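Local coordinates for protein N-acetylmuramoyl-L-alanine amidase AmiD (Escherichia coli, PDB 3D2Y) that cleaves, with the help of one zinc ion, the bond between N-acetylmuramoyl residues and L-amino acids in bacterial cell-wall glycopeptides, at residues 200-214 and 223-235. Numbering follows the deposited sequence. Where two conformers were deposited one is given.
Sequences TASLLELLARYGYDV and QRRVIMAFQMHFR
Leu207 sets CD2 squarely over one face of the Phe230 ring, 3.5 Å from its centroid, a CH-pi contact at the heart of the interface. Its other methyl, CD1, turns to Ile227, whose side chain enters as a knob among Thr200, Leu203, Leu204 and Leu207; CG1 of Ile227 lies 3.9 Å from Leu203 CD2. Beyond the helix, Gly211 with its positive phi turns the chain back, and Tyr212 packs along helix 220-234. CG anti to the carbonyl carbon (chi1 -71°) carries the Tyr212 ring across to that helix. Its plane stands at 85° to that of Phe230, and its OH meets the Phe230 edge, 3.5 Å from CD1. That buried hydroxyl is hydrogen-bonded to Asp153, which also binds His233 ND1. The side chain of neighbouring Ala229 is about 8 Å from that of the transition-state stabiliser Lys159. Packing thins toward partly exposed Thr200 and Gln223, where Thr200 CG2 touches Gln223 OE1 at 3.5 Å; buried Leu204 lies against the aliphatic part of Gln223. The axes of 200-210 and 223-234 approach to 10.6 Å, at 59° to each other. With helix 245-258, which touches Leu206 and Phe230, they form a three-helix C-terminal unit beside the zinc amidase domain, consistent with a peptidoglycan-binding-like domain.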
loop_
_atom_site.group_PDB
_atom_site.type_symbol
_atom_site.label_atom_id
_atom_site.label_comp_id
_atom_site.label_asym_id
_atom_site.label_seq_id
_atom_site.Cartn_x
_atom_site.Cartn_y
_atom_site.Cartn_z
ATOM N N THR A 200 14.677 18.278 8.232
ATOM C CA THR A 200 14.019 17.608 7.094
ATOM C C THR A 200 14.910 16.529 6.480
ATOM O O THR A 200 14.457 15.417 6.249
ATOM C CB THR A 200 13.513 18.626 6.040
ATOM O OG1 THR A 200 12.624 19.536 6.678
ATOM C CG2 THR A 200 12.758 17.963 4.911
ATOM N N ALA A 201 16.169 16.846 6.198
ATOM C CA ALA A 201 17.035 15.869 5.543
ATOM C C ALA A 201 17.124 14.526 6.304
ATOM O O ALA A 201 17.107 13.447 5.702
ATOM C CB ALA A 201 18.395 16.453 5.307
ATOM N N SER A 202 17.229 14.617 7.625
ATOM C CA SER A 202 17.379 13.456 8.492
ATOM C C SER A 202 16.116 12.610 8.414
ATOM O O SER A 202 16.198 11.405 8.326
ATOM C CB SER A 202 17.596 13.918 9.950
ATOM O OG SER A 202 18.863 14.530 10.107
ATOM N N LEU A 203 14.960 13.251 8.467
ATOM C CA LEU A 203 13.702 12.515 8.301
ATOM C C LEU A 203 13.612 11.822 6.932
ATOM O O LEU A 203 13.220 10.641 6.839
ATOM C CB LEU A 203 12.487 13.419 8.606
ATOM C CG LEU A 203 11.111 12.745 8.439
ATOM C CD1 LEU A 203 10.887 11.475 9.336
ATOM C CD2 LEU A 203 9.941 13.730 8.580
ATOM N N LEU A 204 13.968 12.528 5.868
ATOM C CA LEU A 204 13.925 11.925 4.523
ATOM C C LEU A 204 14.838 10.701 4.333
ATOM O O LEU A 204 14.486 9.754 3.620
ATOM C CB LEU A 204 14.189 12.958 3.461
ATOM C CG LEU A 204 13.126 14.051 3.357
ATOM C CD1 LEU A 204 13.775 15.195 2.647
ATOM C CD2 LEU A 204 11.937 13.564 2.598
ATOM N N GLU A 205 15.997 10.712 4.970
ATOM C CA GLU A 205 16.830 9.538 4.955
ATOM C C GLU A 205 16.080 8.325 5.496
ATOM O O GLU A 205 16.072 7.271 4.863
ATOM C CB GLU A 205 18.150 9.759 5.707
ATOM C CG GLU A 205 18.958 8.465 5.825
ATOM C CD GLU A 205 20.197 8.591 6.699
ATOM O OE1 GLU A 205 20.743 9.713 6.837
ATOM O OE2 GLU A 205 20.631 7.558 7.244
ATOM N N LEU A 206 15.458 8.482 6.665
ATOM C CA LEU A 206 14.706 7.413 7.305
ATOM C C LEU A 206 13.561 6.921 6.381
ATOM O O LEU A 206 13.338 5.727 6.231
ATOM C CB LEU A 206 14.097 7.894 8.640
ATOM C CG LEU A 206 15.120 8.277 9.736
ATOM C CD1 LEU A 206 14.347 8.752 10.950
ATOM C CD2 LEU A 206 16.077 7.142 10.157
ATOM N N LEU A 207 12.838 7.858 5.783
ATOM C CA LEU A 207 11.746 7.483 4.890
ATOM C C LEU A 207 12.241 6.744 3.663
ATOM O O LEU A 207 11.644 5.720 3.261
ATOM C CB LEU A 207 10.904 8.713 4.502
ATOM C CG LEU A 207 10.317 9.438 5.708
ATOM C CD1 LEU A 207 9.348 10.531 5.197
ATOM C CD2 LEU A 207 9.629 8.480 6.696
ATOM N N ALA A 208 13.373 7.212 3.118
ATOM C CA ALA A 208 14.025 6.540 2.004
ATOM C C ALA A 208 14.291 5.096 2.368
ATOM O O ALA A 208 13.992 4.186 1.600
ATOM C CB ALA A 208 15.362 7.241 1.628
ATOM N N ARG A 209 14.887 4.884 3.540
ATOM C CA ARG A 209 15.286 3.549 3.940
ATOM C C ARG A 209 14.104 2.648 4.267
ATOM O O ARG A 209 14.190 1.438 4.051
ATOM C CB ARG A 209 16.249 3.580 5.127
ATOM C CG ARG A 209 17.615 4.286 4.877
ATOM C CD ARG A 209 18.591 3.544 3.939
ATOM N NE ARG A 209 18.159 3.530 2.541
ATOM C CZ ARG A 209 18.339 4.519 1.652
ATOM N NH1 ARG A 209 18.991 5.629 1.963
ATOM N NH2 ARG A 209 17.869 4.380 0.426
ATOM N N TYR A 210 13.036 3.251 4.790
ATOM C CA TYR A 210 11.787 2.518 5.049
ATOM C C TYR A 210 11.113 2.080 3.729
ATOM O O TYR A 210 10.510 1.000 3.672
ATOM C CB TYR A 210 10.808 3.249 5.997
ATOM C CG TYR A 210 9.600 2.360 6.333
ATOM C CD1 TYR A 210 9.736 1.268 7.199
ATOM C CD2 TYR A 210 8.357 2.556 5.720
ATOM C CE1 TYR A 210 8.652 0.458 7.492
ATOM C CE2 TYR A 210 7.252 1.685 5.991
ATOM C CZ TYR A 210 7.426 0.668 6.891
ATOM O OH TYR A 210 6.382 -0.198 7.149
ATOM N N GLY A 211 11.212 2.927 2.697
ATOM C CA GLY A 211 10.953 2.487 1.349
ATOM C C GLY A 211 10.533 3.542 0.371
ATOM O O GLY A 211 10.387 3.239 -0.816
ATOM N N TYR A 212 10.381 4.778 0.859
ATOM C CA TYR A 212 9.852 5.875 0.047
ATOM C C TYR A 212 10.852 6.328 -1.018
ATOM O O TYR A 212 12.020 6.373 -0.783
ATOM C CB TYR A 212 9.356 7.075 0.923
ATOM C CG TYR A 212 8.088 6.773 1.693
ATOM C CD1 TYR A 212 6.813 7.229 1.256
ATOM C CD2 TYR A 212 8.150 5.981 2.838
ATOM C CE1 TYR A 212 5.657 6.879 1.996
ATOM C CE2 TYR A 212 7.066 5.644 3.559
ATOM C CZ TYR A 212 5.799 6.104 3.170
ATOM O OH TYR A 212 4.714 5.682 3.915
ATOM N N ASP A 213 10.341 6.792 -2.157
ATOM C CA ASP A 213 11.173 7.261 -3.261
ATOM C C ASP A 213 11.686 8.644 -2.856
ATOM O O ASP A 213 10.900 9.584 -2.750
ATOM C CB ASP A 213 10.255 7.408 -4.492
ATOM C CG ASP A 213 11.004 7.586 -5.816
ATOM O OD1 ASP A 213 12.226 7.370 -5.889
ATOM O OD2 ASP A 213 10.322 7.919 -6.824
ATOM N N VAL A 214 12.980 8.785 -2.587
ATOM C CA VAL A 214 13.547 10.080 -2.241
ATOM C C VAL A 214 14.748 10.266 -3.153
ATOM O O VAL A 214 15.639 9.440 -3.150
ATOM C CB VAL A 214 13.994 10.124 -0.750
ATOM C CG1 VAL A 214 14.798 11.396 -0.433
ATOM C CG2 VAL A 214 12.812 10.056 0.183
ATOM N N GLN A 223 9.695 17.331 -1.327
ATOM C CA GLN A 223 10.106 16.758 -0.035
ATOM C C GLN A 223 8.889 16.685 0.873
ATOM O O GLN A 223 8.729 15.725 1.616
ATOM C CB GLN A 223 11.224 17.603 0.621
ATOM C CG GLN A 223 12.598 17.544 -0.071
ATOM C CD GLN A 223 13.638 18.500 0.540
ATOM O OE1 GLN A 223 13.477 18.984 1.654
ATOM N NE2 GLN A 223 14.707 18.776 -0.205
ATOM N N ARG A 224 8.015 17.700 0.773
ATOM C CA ARG A 224 6.710 17.729 1.464
ATOM C C ARG A 224 5.771 16.584 1.034
ATOM O O ARG A 224 5.148 15.960 1.877
ATOM C CB ARG A 224 6.002 19.086 1.304
ATOM C CG ARG A 224 6.512 20.180 2.218
ATOM C CD ARG A 224 5.521 21.354 2.335
ATOM N NE ARG A 224 5.293 22.034 1.062
ATOM C CZ ARG A 224 6.089 22.970 0.540
ATOM N NH1 ARG A 224 7.200 23.359 1.158
ATOM N NH2 ARG A 224 5.768 23.520 -0.625
ATOM N N ARG A 225 5.676 16.305 -0.263
ATOM C CA ARG A 225 4.825 15.229 -0.729
ATOM C C ARG A 225 5.281 13.884 -0.153
ATOM O O ARG A 225 4.448 13.060 0.227
ATOM C CB ARG A 225 4.750 15.213 -2.267
ATOM C CG ARG A 225 3.908 16.354 -2.878
ATOM C CD ARG A 225 2.554 15.910 -3.493
ATOM N NE ARG A 225 2.084 14.591 -3.029
ATOM C CZ ARG A 225 1.070 13.877 -3.532
ATOM N NH1 ARG A 225 0.347 14.309 -4.565
ATOM N NH2 ARG A 225 0.806 12.689 -2.992
ATOM N N VAL A 226 6.592 13.665 -0.046
ATOM C CA VAL A 226 7.065 12.380 0.515
ATOM C C VAL A 226 6.622 12.276 1.987
ATOM O O VAL A 226 6.098 11.251 2.417
ATOM C CB VAL A 226 8.573 12.202 0.360
ATOM C CG1 VAL A 226 9.044 10.929 1.058
ATOM C CG2 VAL A 226 8.939 12.133 -1.116
ATOM N N ILE A 227 6.797 13.361 2.742
ATOM C CA ILE A 227 6.587 13.310 4.181
ATOM C C ILE A 227 5.087 13.209 4.408
ATOM O O ILE A 227 4.615 12.451 5.261
ATOM C CB ILE A 227 7.200 14.543 4.883
ATOM C CG1 ILE A 227 8.751 14.440 4.912
ATOM C CG2 ILE A 227 6.709 14.604 6.311
ATOM C CD1 ILE A 227 9.553 15.780 5.160
ATOM N N MET A 228 4.346 13.940 3.591
ATOM C CA MET A 228 2.891 13.904 3.608
ATOM C C MET A 228 2.345 12.481 3.352
ATOM O O MET A 228 1.461 12.006 4.083
ATOM C CB MET A 228 2.361 14.897 2.577
ATOM C CG MET A 228 0.860 15.066 2.526
ATOM S SD MET A 228 0.342 16.180 1.175
ATOM C CE MET A 228 1.707 17.342 1.006
ATOM N N ALA A 229 2.858 11.817 2.309
ATOM C CA ALA A 229 2.481 10.432 2.004
ATOM C C ALA A 229 2.667 9.498 3.244
ATOM O O ALA A 229 1.785 8.687 3.575
ATOM C CB ALA A 229 3.275 9.922 0.802
ATOM N N PHE A 230 3.779 9.672 3.936
ATOM C CA PHE A 230 4.123 8.861 5.099
ATOM C C PHE A 230 3.123 9.135 6.251
ATOM O O PHE A 230 2.625 8.198 6.938
ATOM C CB PHE A 230 5.566 9.169 5.526
ATOM C CG PHE A 230 5.990 8.474 6.780
ATOM C CD1 PHE A 230 6.208 7.100 6.790
ATOM C CD2 PHE A 230 6.212 9.212 7.971
ATOM C CE1 PHE A 230 6.605 6.446 7.965
ATOM C CE2 PHE A 230 6.600 8.572 9.161
ATOM C CZ PHE A 230 6.792 7.177 9.147
ATOM N N GLN A 231 2.820 10.423 6.427
ATOM C CA GLN A 231 1.912 10.865 7.496
ATOM C C GLN A 231 0.485 10.413 7.227
ATOM O O GLN A 231 -0.228 9.998 8.162
ATOM C CB GLN A 231 1.972 12.382 7.694
ATOM C CG GLN A 231 3.340 12.862 8.243
ATOM C CD GLN A 231 3.535 14.370 8.161
ATOM O OE1 GLN A 231 3.039 15.020 7.247
ATOM N NE2 GLN A 231 4.317 14.922 9.085
ATOM N N MET A 232 0.041 10.522 5.978
ATOM C CA MET A 232 -1.293 10.015 5.598
ATOM C C MET A 232 -1.489 8.557 5.983
ATOM O O MET A 232 -2.585 8.182 6.380
ATOM C CB MET A 232 -1.610 10.216 4.110
ATOM C CG MET A 232 -1.848 11.652 3.710
ATOM S SD MET A 232 -2.492 11.776 2.038
ATOM C CE MET A 232 -1.068 11.422 1.034
ATOM N N HIS A 233 -0.411 7.766 5.932
ATOM C CA HIS A 233 -0.446 6.346 6.297
ATOM C C HIS A 233 -0.264 6.157 7.833
ATOM O O HIS A 233 -1.021 5.410 8.477
ATOM C CB HIS A 233 0.633 5.612 5.466
ATOM C CG HIS A 233 0.599 4.111 5.551
ATOM N ND1 HIS A 233 1.050 3.298 4.525
ATOM C CD2 HIS A 233 0.231 3.277 6.557
ATOM C CE1 HIS A 233 0.944 2.031 4.895
ATOM N NE2 HIS A 233 0.467 1.997 6.129
ATOM N N PHE A 234 0.722 6.838 8.419
ATOM C CA PHE A 234 1.227 6.482 9.735
ATOM C C PHE A 234 1.046 7.557 10.801
ATOM O O PHE A 234 1.254 7.270 11.984
ATOM C CB PHE A 234 2.712 6.063 9.672
ATOM C CG PHE A 234 2.968 4.817 8.896
ATOM C CD1 PHE A 234 2.707 3.568 9.479
ATOM C CD2 PHE A 234 3.513 4.875 7.604
ATOM C CE1 PHE A 234 2.954 2.399 8.798
ATOM C CE2 PHE A 234 3.748 3.671 6.899
ATOM C CZ PHE A 234 3.486 2.434 7.521
ATOM N N ARG A 235 0.608 8.767 10.410
ATOM C CA ARG A 235 0.363 9.851 11.387
ATOM C C ARG A 235 -0.706 10.788 10.813
ATOM O O ARG A 235 -0.444 11.951 10.515
ATOM C CB ARG A 235 1.653 10.612 11.734
ATOM C CG ARG A 235 1.673 11.243 13.152
ATOM C CD ARG A 235 0.864 12.545 13.272
ATOM N NE ARG A 235 1.368 13.557 12.346
ATOM C CZ ARG A 235 2.326 14.440 12.630
ATOM N NH1 ARG A 235 2.713 15.306 11.708
ATOM N NH2 ARG A 235 2.881 14.475 13.833
#